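Local coordinates for protein MHP1 (Microbacterium liquefaciens, PDB 2JLN) that imports 5-aryl-substituted hydantoins, such as indolylmethyl and benzyl hydantoin, in a sodium-dependent manner as a nucleobase-cation symporter, at residues 84-89 / 461-466; 89-94 / 327-332; 370-375 / 413-418. One frame throughout, in Å; residues are numbered along the deposited sequence.

Contact 1 (84-89 / 461-466); sequences IRWGIN and RNEDYL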
ATOM      1  N   ILE A  84      -2.150  10.930 -10.753  1.00 47.77           N
ATOM      2  CA  ILE A  84      -1.017  11.689 -11.280  1.00 43.20           C
ATOM      3  C   ILE A  84      -1.502  12.889 -12.124  1.00 47.41           C
ATOM      4  O   ILE A  84      -1.057  14.031 -11.936  1.00 49.54           O
ATOM      5  CB  ILE A  84      -0.090  10.760 -12.097  1.00 44.31           C
ATOM      6  CG1 ILE A  84       0.674   9.828 -11.156  1.00 46.36           C
ATOM      7  CG2 ILE A  84       0.875  11.548 -12.945  1.00 47.49           C
ATOM      8  CD1 ILE A  84       1.536   8.815 -11.839  1.00 46.33           C
ATOM      9  N   ARG A  85      -2.439  12.640 -13.036  1.00 45.81           N
ATOM     10  CA  ARG A  85      -2.901  13.676 -13.946  1.00 46.06           C
ATOM     11  C   ARG A  85      -3.699  14.777 -13.229  1.00 48.02           C
ATOM     12  O   ARG A  85      -3.479  15.959 -13.502  1.00 46.93           O
ATOM     13  CB  ARG A  85      -3.724  13.045 -15.078  1.00 47.58           C
ATOM     14  CG  ARG A  85      -3.753  13.816 -16.384  1.00 47.71           C
ATOM     15  CD  ARG A  85      -4.464  15.102 -16.164  1.00 52.99           C
ATOM     16  NE  ARG A  85      -4.501  15.970 -17.334  1.00 58.13           N
ATOM     17  CZ  ARG A  85      -4.554  17.299 -17.258  1.00 57.39           C
ATOM     18  NH1 ARG A  85      -4.533  17.895 -16.072  1.00 54.17           N
ATOM     19  NH2 ARG A  85      -4.610  18.035 -18.364  1.00 61.43           N
ATOM     20  N   TRP A  86      -4.598  14.397 -12.312  1.00 44.68           N
ATOM     21  CA  TRP A  86      -5.557  15.345 -11.732  1.00 44.78           C
ATOM     22  C   TRP A  86      -5.316  15.706 -10.280  1.00 42.59           C
ATOM     23  O   TRP A  86      -6.118  16.422  -9.679  1.00 42.55           O
ATOM     24  CB  TRP A  86      -6.999  14.845 -11.869  1.00 45.91           C
ATOM     25  CG  TRP A  86      -7.429  14.605 -13.277  1.00 51.22           C
ATOM     26  CD1 TRP A  86      -7.771  13.396 -13.847  1.00 53.02           C
ATOM     27  CD2 TRP A  86      -7.547  15.584 -14.319  1.00 53.06           C
ATOM     28  NE1 TRP A  86      -8.092  13.573 -15.175  1.00 54.95           N
ATOM     29  CE2 TRP A  86      -7.965  14.906 -15.487  1.00 56.46           C
ATOM     30  CE3 TRP A  86      -7.333  16.969 -14.384  1.00 52.46           C
ATOM     31  CZ2 TRP A  86      -8.192  15.578 -16.696  1.00 54.15           C
ATOM     32  CZ3 TRP A  86      -7.558  17.626 -15.591  1.00 50.55           C
ATOM     33  CH2 TRP A  86      -7.984  16.934 -16.720  1.00 50.38           C
ATOM     34  N   GLY A  87      -4.234  15.197  -9.713  1.00 40.17           N
ATOM     35  CA  GLY A  87      -3.882  15.483  -8.335  1.00 41.12           C
ATOM     36  C   GLY A  87      -4.851  15.095  -7.221  1.00 43.45           C
ATOM     37  O   GLY A  87      -4.748  15.653  -6.146  1.00 47.62           O
ATOM     38  N   ILE A  88      -5.755  14.133  -7.432  1.00 43.51           N
ATOM     39  CA  ILE A  88      -6.794  13.815  -6.435  1.00 40.46           C
ATOM     40  C   ILE A  88      -6.541  12.644  -5.467  1.00 42.63           C
ATOM     41  O   ILE A  88      -5.748  11.760  -5.749  1.00 45.21           O
ATOM     42  CB  ILE A  88      -8.199  13.626  -7.091  1.00 40.52           C
ATOM     43  CG1 ILE A  88      -8.176  12.579  -8.193  1.00 39.39           C
ATOM     44  CG2 ILE A  88      -8.739  14.938  -7.649  1.00 40.29           C
ATOM     45  CD1 ILE A  88      -9.563  12.270  -8.748  1.00 38.29           C
ATOM     46  N   ASN A  89      -7.237  12.687  -4.326  1.00 47.64           N
ATOM     47  CA  ASN A  89      -7.406  11.603  -3.315  1.00 47.69           C
ATOM     48  C   ASN A  89      -7.872  10.288  -3.834  1.00 47.67           C
ATOM     49  O   ASN A  89      -8.539  10.241  -4.867  1.00 50.75           O
ATOM     50  CB  ASN A  89      -8.612  11.936  -2.425  1.00 50.48           C
ATOM     51  CG  ASN A  89      -8.235  12.380  -1.081  1.00 46.77           C
ATOM     52  OD1 ASN A  89      -7.074  12.313  -0.713  1.00 53.16           O
ATOM     53  ND2 ASN A  89      -9.209  12.854  -0.322  1.00 46.51           N
ATOM     54  N   ARG A 461     -14.038  23.882 -15.878  1.00 55.28           N
ATOM     55  CA  ARG A 461     -13.266  24.514 -14.797  1.00 60.33           C
ATOM     56  C   ARG A 461     -12.088  23.648 -14.250  1.00 61.75           C
ATOM     57  O   ARG A 461     -11.405  24.056 -13.292  1.00 59.82           O
ATOM     58  CB  ARG A 461     -14.180  24.975 -13.644  1.00 58.74           C
ATOM     59  CG  ARG A 461     -15.493  25.631 -14.092  1.00 60.66           C
ATOM     60  CD  ARG A 461     -16.149  26.501 -13.000  1.00 60.13           C
ATOM     61  NE  ARG A 461     -15.944  26.003 -11.637  1.00 65.82           N
ATOM     62  CZ  ARG A 461     -15.041  26.497 -10.772  1.00 72.75           C
ATOM     63  NH1 ARG A 461     -14.240  27.521 -11.126  1.00 65.82           N
ATOM     64  NH2 ARG A 461     -14.931  25.965  -9.543  1.00 65.59           N
ATOM     65  N   ASN A 462     -11.848  22.473 -14.850  1.00 56.82           N
ATOM     66  CA  ASN A 462     -10.848  21.534 -14.317  1.00 54.34           C
ATOM     67  C   ASN A 462      -9.472  22.173 -14.117  1.00 55.75           C
ATOM     68  O   ASN A 462      -8.787  21.933 -13.119  1.00 53.98           O
ATOM     69  CB  ASN A 462     -10.697  20.297 -15.219  1.00 52.44           C
ATOM     70  CG  ASN A 462     -11.719  19.213 -14.929  1.00 50.87           C
ATOM     71  OD1 ASN A 462     -12.379  19.212 -13.888  1.00 51.99           O
ATOM     72  ND2 ASN A 462     -11.851  18.275 -15.857  1.00 47.92           N
ATOM     73  N   GLU A 463      -9.063  22.978 -15.087  1.00 56.14           N
ATOM     74  CA  GLU A 463      -7.717  23.500 -15.083  1.00 54.29           C
ATOM     75  C   GLU A 463      -7.612  24.652 -14.096  1.00 57.78           C
ATOM     76  O   GLU A 463      -6.521  25.009 -13.645  1.00 56.39           O
ATOM     77  CB  GLU A 463      -7.321  23.903 -16.493  1.00 54.40           C
ATOM     78  CG  GLU A 463      -7.157  22.719 -17.432  1.00 50.58           C
ATOM     79  CD  GLU A 463      -5.860  21.963 -17.187  1.00 59.04           C
ATOM     80  OE1 GLU A 463      -4.921  22.557 -16.612  1.00 57.98           O
ATOM     81  OE2 GLU A 463      -5.769  20.773 -17.572  1.00 61.91           O
ATOM     82  N   ASP A 464      -8.765  25.208 -13.739  1.00 58.92           N
ATOM     83  CA  ASP A 464      -8.845  26.196 -12.672  1.00 57.75           C
ATOM     84  C   ASP A 464      -8.325  25.631 -11.357  1.00 53.20           C
ATOM     85  O   ASP A 464      -7.646  26.330 -10.621  1.00 54.10           O
ATOM     86  CB  ASP A 464     -10.288  26.647 -12.459  1.00 62.29           C
ATOM     87  CG  ASP A 464     -10.760  27.671 -13.483  1.00 65.02           C
ATOM     88  OD1 ASP A 464      -9.977  28.085 -14.372  1.00 64.58           O
ATOM     89  OD2 ASP A 464     -11.946  28.059 -13.380  1.00 65.22           O
ATOM     90  N   TYR A 465      -8.666  24.377 -11.053  1.00 52.74           N
ATOM     91  CA  TYR A 465      -8.204  23.713  -9.822  1.00 51.11           C
ATOM     92  C   TYR A 465      -6.693  23.473  -9.731  1.00 53.13           C
ATOM     93  O   TYR A 465      -6.132  23.409  -8.632  1.00 50.41           O
ATOM     94  CB  TYR A 465      -8.911  22.374  -9.645  1.00 48.85           C
ATOM     95  CG  TYR A 465     -10.345  22.509  -9.271  1.00 46.89           C
ATOM     96  CD1 TYR A 465     -11.307  22.685 -10.235  1.00 48.59           C
ATOM     97  CD2 TYR A 465     -10.737  22.484  -7.941  1.00 45.50           C
ATOM     98  CE1 TYR A 465     -12.632  22.822  -9.884  1.00 54.25           C
ATOM     99  CE2 TYR A 465     -12.057  22.620  -7.576  1.00 48.09           C
ATOM    100  CZ  TYR A 465     -13.006  22.783  -8.552  1.00 52.75           C
ATOM    101  OH  TYR A 465     -14.334  22.926  -8.223  1.00 54.33           O
ATOM    102  N   LEU A 466      -6.044  23.336 -10.884  1.00 54.39           N
ATOM    103  CA  LEU A 466      -4.627  22.992 -10.937  1.00 53.50           C
ATOM    104  C   LEU A 466      -3.668  24.117 -11.332  1.00 56.91           C
ATOM    105  O   LEU A 466      -2.600  24.260 -10.716  1.00 60.87           O
ATOM    106  CB  LEU A 466      -4.424  21.826 -11.890  1.00 50.07           C
ATOM    107  CG  LEU A 466      -5.301  20.703 -11.426  1.00 49.15           C
ATOM    108  CD1 LEU A 466      -5.229  19.561 -12.427  1.00 50.19           C
ATOM    109  CD2 LEU A 466      -4.800  20.328 -10.039  1.00 47.74           C
TER
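Arg85 and Trp86, at the end of helix 81-86, meet Asn462, Glu463 and Leu466 near the end of the modelled chain. From CB, the Arg85 chain leaves with CG anti to the backbone N (chi1 -154°) and bends at chi2, which lays CD 3.5 Å above the centre of the Trp86 ring. The guanidinium stands with Trp86 CZ3 against one face, toward its rim. At its edge, NH1 comes 4.1 Å from Leu466 CD1 and hydrogen-bonds the hydroxyl of Tyr22. NH2 makes the salt bridge, 3.1 Å from Glu463 OE2, with an N-H...O angle of 146° and guanidinium and carboxylate planes 67° apart. Glu463 OE1 also bonds to Tyr22, which thus bridges both charges. With an alanine here, Glu463 would probably lose its charged mate and the indole the aliphatic chain over one face. Leu466 CD1 sits at the ring edge, 3.9 Å from Trp86 CE3, while Asn462 ND2, whose amide is held by the Ile389 carbonyl and the Leu391 N-H, lies over the face opposite Arg85 CD, 4.2 Å from Trp86 CH2. Salt bridge and aromatic packing fold the C-terminal tail back on the connection between transmembrane helices 2 and 3 of the twelve-helix transporter.

Contact 2 (89-94 / 327-332); sequences NFTVAA and CSTFPR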
ATOM      1  N   ASN A  89      -7.237  12.687  -4.326  1.00 47.64           N
ATOM      2  CA  ASN A  89      -7.406  11.603  -3.315  1.00 47.69           C
ATOM      3  C   ASN A  89      -7.872  10.288  -3.834  1.00 47.67           C
ATOM      4  O   ASN A  89      -8.539  10.241  -4.867  1.00 50.75           O
ATOM      5  CB  ASN A  89      -8.612  11.936  -2.425  1.00 50.48           C
ATOM      6  CG  ASN A  89      -8.235  12.380  -1.081  1.00 46.77           C
ATOM      7  OD1 ASN A  89      -7.074  12.313  -0.713  1.00 53.16           O
ATOM      8  ND2 ASN A  89      -9.209  12.854  -0.322  1.00 46.51           N
ATOM      9  N   PHE A  90      -7.658   9.245  -3.034  1.00 48.43           N
ATOM     10  CA  PHE A  90      -8.402   7.986  -3.169  1.00 46.60           C
ATOM     11  C   PHE A  90      -9.888   8.167  -2.774  1.00 47.85           C
ATOM     12  O   PHE A  90     -10.807   7.899  -3.564  1.00 44.86           O
ATOM     13  CB  PHE A  90      -7.760   6.896  -2.304  1.00 44.96           C
ATOM     14  CG  PHE A  90      -8.567   5.631  -2.225  1.00 48.01           C
ATOM     15  CD1 PHE A  90      -9.307   5.328  -1.085  1.00 47.77           C
ATOM     16  CD2 PHE A  90      -8.600   4.746  -3.286  1.00 49.43           C
ATOM     17  CE1 PHE A  90     -10.053   4.182  -1.003  1.00 41.82           C
ATOM     18  CE2 PHE A  90      -9.344   3.592  -3.210  1.00 47.08           C
ATOM     19  CZ  PHE A  90     -10.066   3.317  -2.060  1.00 49.56           C
ATOM     20  N   THR A  91     -10.122   8.648  -1.555  1.00 47.82           N
ATOM     21  CA  THR A  91     -11.476   8.770  -1.042  1.00 45.60           C
ATOM     22  C   THR A  91     -12.362   9.618  -1.946  1.00 49.29           C
ATOM     23  O   THR A  91     -13.523   9.272  -2.190  1.00 49.16           O
ATOM     24  CB  THR A  91     -11.481   9.360   0.365  1.00 49.06           C
ATOM     25  OG1 THR A  91     -10.619   8.587   1.211  1.00 54.56           O
ATOM     26  CG2 THR A  91     -12.873   9.325   0.938  1.00 47.26           C
ATOM     27  N   VAL A  92     -11.813  10.733  -2.436  1.00 52.39           N
ATOM     28  CA  VAL A  92     -12.512  11.603  -3.401  1.00 48.92           C
ATOM     29  C   VAL A  92     -12.788  10.954  -4.774  1.00 47.57           C
ATOM     30  O   VAL A  92     -13.893  11.090  -5.316  1.00 44.34           O
ATOM     31  CB  VAL A  92     -11.750  12.927  -3.622  1.00 46.26           C
ATOM     32  CG1 VAL A  92     -12.144  13.555  -4.956  1.00 45.18           C
ATOM     33  CG2 VAL A  92     -12.022  13.872  -2.484  1.00 44.78           C
ATOM     34  N   ALA A  93     -11.784  10.263  -5.326  1.00 47.95           N
ATOM     35  CA  ALA A  93     -11.904   9.606  -6.636  1.00 43.60           C
ATOM     36  C   ALA A  93     -12.961   8.490  -6.684  1.00 46.57           C
ATOM     37  O   ALA A  93     -13.503   8.201  -7.752  1.00 44.49           O
ATOM     38  CB  ALA A  93     -10.557   9.092  -7.109  1.00 37.10           C
ATOM     39  N   ALA A  94     -13.258   7.864  -5.539  1.00 46.18           N
ATOM     40  CA  ALA A  94     -14.249   6.786  -5.503  1.00 44.55           C
ATOM     41  C   ALA A  94     -15.670   7.314  -5.735  1.00 48.40           C
ATOM     42  O   ALA A  94     -16.567   6.572  -6.138  1.00 49.42           O
ATOM     43  CB  ALA A  94     -14.162   6.014  -4.221  1.00 42.75           C
ATOM     44  N   CYS A 327     -10.519  13.861   6.715  1.00 47.85           N
ATOM     45  CA  CYS A 327     -10.545  15.298   6.453  1.00 51.53           C
ATOM     46  C   CYS A 327     -11.322  15.577   5.160  1.00 53.05           C
ATOM     47  O   CYS A 327     -11.538  16.727   4.757  1.00 52.92           O
ATOM     48  CB  CYS A 327      -9.127  15.875   6.398  1.00 49.87           C
ATOM     49  SG  CYS A 327      -8.230  15.519   4.878  1.00 50.18           S
ATOM     50  N   SER A 328     -11.783  14.510   4.531  1.00 51.10           N
ATOM     51  CA  SER A 328     -12.322  14.623   3.200  1.00 47.17           C
ATOM     52  C   SER A 328     -13.786  14.192   3.128  1.00 48.30           C
ATOM     53  O   SER A 328     -14.481  14.525   2.173  1.00 51.40           O
ATOM     54  CB  SER A 328     -11.433  13.826   2.259  1.00 45.14           C
ATOM     55  OG  SER A 328     -12.153  13.404   1.151  1.00 48.11           O
ATOM     56  N   THR A 329     -14.250  13.465   4.146  1.00 50.24           N
ATOM     57  CA  THR A 329     -15.675  13.117   4.318  1.00 50.85           C
ATOM     58  C   THR A 329     -16.385  14.102   5.276  1.00 50.65           C
ATOM     59  O   THR A 329     -17.557  14.443   5.083  1.00 46.17           O
ATOM     60  CB  THR A 329     -15.867  11.698   4.930  1.00 49.92           C
ATOM     61  OG1 THR A 329     -15.432  10.682   4.014  1.00 47.02           O
ATOM     62  CG2 THR A 329     -17.333  11.479   5.300  1.00 45.35           C
ATOM     63  N   PHE A 330     -15.674  14.526   6.326  1.00 50.11           N
ATOM     64  CA  PHE A 330     -16.164  15.573   7.232  1.00 52.43           C
ATOM     65  C   PHE A 330     -15.314  16.850   7.104  1.00 54.62           C
ATOM     66  O   PHE A 330     -14.539  17.208   8.023  1.00 52.41           O
ATOM     67  CB  PHE A 330     -16.199  15.053   8.668  1.00 51.69           C
ATOM     68  CG  PHE A 330     -16.824  13.724   8.772  1.00 47.94           C
ATOM     69  CD1 PHE A 330     -16.055  12.607   9.033  1.00 48.73           C
ATOM     70  CD2 PHE A 330     -18.175  13.577   8.523  1.00 44.61           C
ATOM     71  CE1 PHE A 330     -16.632  11.353   9.082  1.00 50.61           C
ATOM     72  CE2 PHE A 330     -18.766  12.339   8.576  1.00 48.62           C
ATOM     73  CZ  PHE A 330     -17.994  11.210   8.857  1.00 48.03           C
ATOM     74  N   PRO A 331     -15.459  17.539   5.954  1.00 48.95           N
ATOM     75  CA  PRO A 331     -14.428  18.508   5.612  1.00 50.30           C
ATOM     76  C   PRO A 331     -14.436  19.761   6.506  1.00 50.82           C
ATOM     77  O   PRO A 331     -13.390  20.388   6.617  1.00 51.59           O
ATOM     78  CB  PRO A 331     -14.724  18.808   4.136  1.00 47.16           C
ATOM     79  CG  PRO A 331     -16.153  18.482   3.987  1.00 44.51           C
ATOM     80  CD  PRO A 331     -16.358  17.292   4.817  1.00 44.05           C
ATOM     81  N   ARG A 332     -15.551  20.109   7.149  1.00 53.14           N
ATOM     82  CA  ARG A 332     -15.526  21.264   8.062  1.00 54.11           C
ATOM     83  C   ARG A 332     -15.188  20.818   9.495  1.00 53.78           C
ATOM     84  O   ARG A 332     -14.796  21.644  10.318  1.00 56.49           O
ATOM     85  CB  ARG A 332     -16.810  22.137   8.001  1.00 49.03           C
ATOM     86  CG  ARG A 332     -17.554  22.133   6.651  1.00 51.76           C
ATOM     87  CD  ARG A 332     -17.406  23.377   5.773  1.00 50.60           C
ATOM     88  NE  ARG A 332     -16.113  23.508   5.084  1.00 55.34           N
ATOM     89  CZ  ARG A 332     -15.922  23.475   3.761  1.00 50.63           C
ATOM     90  NH1 ARG A 332     -16.924  23.282   2.918  1.00 52.75           N
ATOM     91  NH2 ARG A 332     -14.706  23.630   3.279  1.00 45.92           N
TER
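The amide of Asn89 is the flat group that reaches across, turning its nitrogen end to Ser328, with ND2 3.3 Å from Ser328 OG and 3.5 Å from Ser328 CB. The other flat group, the Phe330 ring, stays on its own side and carries the methyl CG2 of Thr329 over the centre of one face, 3.6 Å above the plane. In the twelve-helix fold of this APC-clan permease, the contact sets the short helix 90-93, between transmembrane helices 2 and 3, against the end of helix 314-329. That second helix carries on from transmembrane helix 8 and includes, farther back, Asn318, which probably binds substrate.

Asn89, Thr91 and Val92 all converge on Ser328. Its OG stands anti to the backbone N (chi1 154°), which sends the oxygen in among these three residues. Besides the Asn89 amide, the Val92 methyl CG2 lies 3.7 Å from Ser328 OG, and Thr91 CG2 stands 4.1 Å from the same oxygen. Thr325, one turn back, takes the polar ends: its hydroxyl bonds to Thr91 OG1 and its carbonyl to Thr329 OG1. At the start of helix 90-93, Asp229 OD1 accepts from Phe90 N, a bond the Asn89 side chain does not make. Thr91 extends its reach by one residue, its methyl CG2 lying 4.2 Å from Thr329 OG1.

Contact 3 (370-375 / 413-418); sequences LGPLAG and AVYAVA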
ATOM      1  N   LEU A 370     -11.169  -6.629  -2.294  1.00 59.91           N
ATOM      2  CA  LEU A 370     -10.998  -5.304  -2.854  1.00 56.81           C
ATOM      3  C   LEU A 370     -10.757  -5.459  -4.359  1.00 56.57           C
ATOM      4  O   LEU A 370     -10.526  -4.497  -5.084  1.00 54.20           O
ATOM      5  CB  LEU A 370      -9.816  -4.606  -2.189  1.00 56.55           C
ATOM      6  CG  LEU A 370      -9.955  -4.447  -0.682  1.00 56.14           C
ATOM      7  CD1 LEU A 370      -8.794  -3.643  -0.112  1.00 54.97           C
ATOM      8  CD2 LEU A 370     -11.288  -3.809  -0.340  1.00 55.57           C
ATOM      9  N   GLY A 371     -10.812  -6.695  -4.824  1.00 57.53           N
ATOM     10  CA  GLY A 371     -10.610  -6.966  -6.228  1.00 57.30           C
ATOM     11  C   GLY A 371     -11.630  -6.242  -7.084  1.00 57.79           C
ATOM     12  O   GLY A 371     -11.254  -5.612  -8.069  1.00 57.45           O
ATOM     13  N   PRO A 372     -12.930  -6.356  -6.737  1.00 58.26           N
ATOM     14  CA  PRO A 372     -13.915  -5.557  -7.465  1.00 60.21           C
ATOM     15  C   PRO A 372     -13.723  -4.048  -7.264  1.00 57.12           C
ATOM     16  O   PRO A 372     -13.975  -3.295  -8.194  1.00 57.07           O
ATOM     17  CB  PRO A 372     -15.260  -6.044  -6.888  1.00 56.74           C
ATOM     18  CG  PRO A 372     -14.897  -6.735  -5.643  1.00 56.98           C
ATOM     19  CD  PRO A 372     -13.607  -7.391  -5.945  1.00 58.28           C
ATOM     20  N   LEU A 373     -13.269  -3.608  -6.101  1.00 57.32           N
ATOM     21  CA  LEU A 373     -13.065  -2.175  -5.917  1.00 57.32           C
ATOM     22  C   LEU A 373     -12.039  -1.636  -6.909  1.00 53.59           C
ATOM     23  O   LEU A 373     -12.243  -0.576  -7.488  1.00 52.02           O
ATOM     24  CB  LEU A 373     -12.640  -1.834  -4.489  1.00 58.15           C
ATOM     25  CG  LEU A 373     -12.346  -0.347  -4.290  1.00 56.79           C
ATOM     26  CD1 LEU A 373     -13.655   0.432  -4.178  1.00 52.75           C
ATOM     27  CD2 LEU A 373     -11.461  -0.122  -3.072  1.00 53.82           C
ATOM     28  N   ALA A 374     -10.945  -2.364  -7.107  1.00 52.60           N
ATOM     29  CA  ALA A 374      -9.912  -1.945  -8.052  1.00 50.65           C
ATOM     30  C   ALA A 374     -10.407  -2.091  -9.482  1.00 52.11           C
ATOM     31  O   ALA A 374      -9.982  -1.351 -10.379  1.00 49.17           O
ATOM     32  CB  ALA A 374      -8.658  -2.752  -7.857  1.00 45.34           C
ATOM     33  N   GLY A 375     -11.323  -3.042  -9.679  1.00 52.65           N
ATOM     34  CA  GLY A 375     -11.805  -3.400 -11.000  1.00 51.18           C
ATOM     35  C   GLY A 375     -12.808  -2.402 -11.515  1.00 50.20           C
ATOM     36  O   GLY A 375     -12.828  -2.059 -12.678  1.00 51.55           O
ATOM     37  N   ALA A 413     -24.318  -2.991  -6.749  1.00 52.62           N
ATOM     38  CA  ALA A 413     -24.794  -4.291  -7.205  1.00 51.81           C
ATOM     39  C   ALA A 413     -23.695  -5.018  -7.993  1.00 53.44           C
ATOM     40  O   ALA A 413     -23.394  -6.176  -7.704  1.00 53.44           O
ATOM     41  CB  ALA A 413     -26.064  -4.162  -8.008  1.00 45.93           C
ATOM     42  N   VAL A 414     -23.087  -4.349  -8.972  1.00 52.57           N
ATOM     43  CA  VAL A 414     -21.953  -4.944  -9.682  1.00 51.16           C
ATOM     44  C   VAL A 414     -20.906  -5.411  -8.674  1.00 54.54           C
ATOM     45  O   VAL A 414     -20.253  -6.436  -8.872  1.00 56.12           O
ATOM     46  CB  VAL A 414     -21.278  -3.962 -10.655  1.00 51.90           C
ATOM     47  CG1 VAL A 414     -19.979  -4.551 -11.197  1.00 51.27           C
ATOM     48  CG2 VAL A 414     -22.211  -3.596 -11.780  1.00 50.27           C
ATOM     49  N   TYR A 415     -20.741  -4.670  -7.582  1.00 53.69           N
ATOM     50  CA  TYR A 415     -19.803  -5.105  -6.545  1.00 57.13           C
ATOM     51  C   TYR A 415     -20.204  -6.469  -5.916  1.00 58.69           C
ATOM     52  O   TYR A 415     -19.386  -7.403  -5.869  1.00 57.50           O
ATOM     53  CB  TYR A 415     -19.636  -4.025  -5.470  1.00 56.53           C
ATOM     54  CG  TYR A 415     -18.373  -4.160  -4.658  1.00 56.55           C
ATOM     55  CD1 TYR A 415     -17.226  -3.500  -5.042  1.00 62.78           C
ATOM     56  CD2 TYR A 415     -18.318  -4.954  -3.522  1.00 58.16           C
ATOM     57  CE1 TYR A 415     -16.051  -3.607  -4.326  1.00 60.50           C
ATOM     58  CE2 TYR A 415     -17.140  -5.063  -2.793  1.00 59.78           C
ATOM     59  CZ  TYR A 415     -16.012  -4.378  -3.214  1.00 57.86           C
ATOM     60  OH  TYR A 415     -14.820  -4.450  -2.553  1.00 58.44           O
ATOM     61  N   ALA A 416     -21.457  -6.579  -5.452  1.00 56.53           N
ATOM     62  CA  ALA A 416     -21.980  -7.826  -4.871  1.00 53.47           C
ATOM     63  C   ALA A 416     -21.830  -9.011  -5.813  1.00 53.51           C
ATOM     64  O   ALA A 416     -21.111  -9.953  -5.503  1.00 51.27           O
ATOM     65  CB  ALA A 416     -23.411  -7.659  -4.478  1.00 49.65           C
ATOM     66  N   VAL A 417     -22.496  -8.950  -6.968  1.00 51.66           N
ATOM     67  CA  VAL A 417     -22.364  -9.996  -7.986  1.00 53.09           C
ATOM     68  C   VAL A 417     -20.914 -10.464  -8.209  1.00 57.28           C
ATOM     69  O   VAL A 417     -20.656 -11.669  -8.263  1.00 57.71           O
ATOM     70  CB  VAL A 417     -22.994  -9.596  -9.352  1.00 50.74           C
ATOM     71  CG1 VAL A 417     -22.478 -10.517 -10.492  1.00 43.86           C
ATOM     72  CG2 VAL A 417     -24.531  -9.583  -9.269  1.00 43.31           C
ATOM     73  N   ALA A 418     -19.970  -9.526  -8.339  1.00 57.53           N
ATOM     74  CA  ALA A 418     -18.571  -9.896  -8.601  1.00 57.71           C
ATOM     75  C   ALA A 418     -17.863 -10.568  -7.410  1.00 61.01           C
ATOM     76  O   ALA A 418     -17.045 -11.469  -7.604  1.00 62.95           O
ATOM     77  CB  ALA A 418     -17.766  -8.709  -9.118  1.00 54.36           C
TER
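Two torsions of Tyr415 set up its meeting with Pro372 and Leu373. A chi1 of -160° puts CG opposite the backbone N, which carries the ring out from helix 409-423 to the start of helix 371-384, and a chi2 of 92° turns one ring face to Pro372. The Pro372 ring crosses the tyrosine at about a right angle and puts its CG over that face, offset toward the rim. This is a CH-pi contact, with Pro372 CG 3.8 Å from the centroid of the Tyr415 ring. Pro372 CG is 3.6 Å from Tyr415 CZ, and Pro372 CB is equally near Tyr415 CE1. At the edge of the same ring, in its plane, lies the CA of Leu373, and Leu373 CB is 3.8 Å from Tyr415 CE1.

The pairing joins transmembrane helices 10 and 11 of the transporter, whose local axes approach to 9.7 Å and run obliquely, at 136° to each other. Transmembrane helix 10 is interrupted here, helix 356-368 ending just before helix 371-384 begins. Tyr415 reaches into this break: its OH hydrogen-bonds the carbonyl oxygen of Ala369 and lies 3.9 Å from Leu370 CA. Ile376, one turn farther along helix 371-384, also lies against Tyr415. Ala437 of helix 429-448 also touches Pro372. Farther along helix 409-423, Ala418 CB packs 4.3 Å from Pro372 CB.

Contact 1 closes a loop of about 370 residues, from 84-89 to 461-466, and the other two are nested within it; contact 2 closes before contact 3 opens. Contacts 1 and 2 share Asn89, with centres 15 Å apart, and they also touch where Ile88 CD1 packs 3.7 Å from Ala93 CB. Helices 81-86 and 90-93, consecutive in the chain, thus face the C-terminal tail and helix 314-329 in turn. Contact 3 lies 21 Å from contact 2 between centres, yet Phe90 CZ reaches Leu373 CD2 at 3.8 Å. Contacts 1 and 3 do not touch. The connection between transmembrane helices 2 and 3 therefore links the tail, helix 314-329 and helix 371-384.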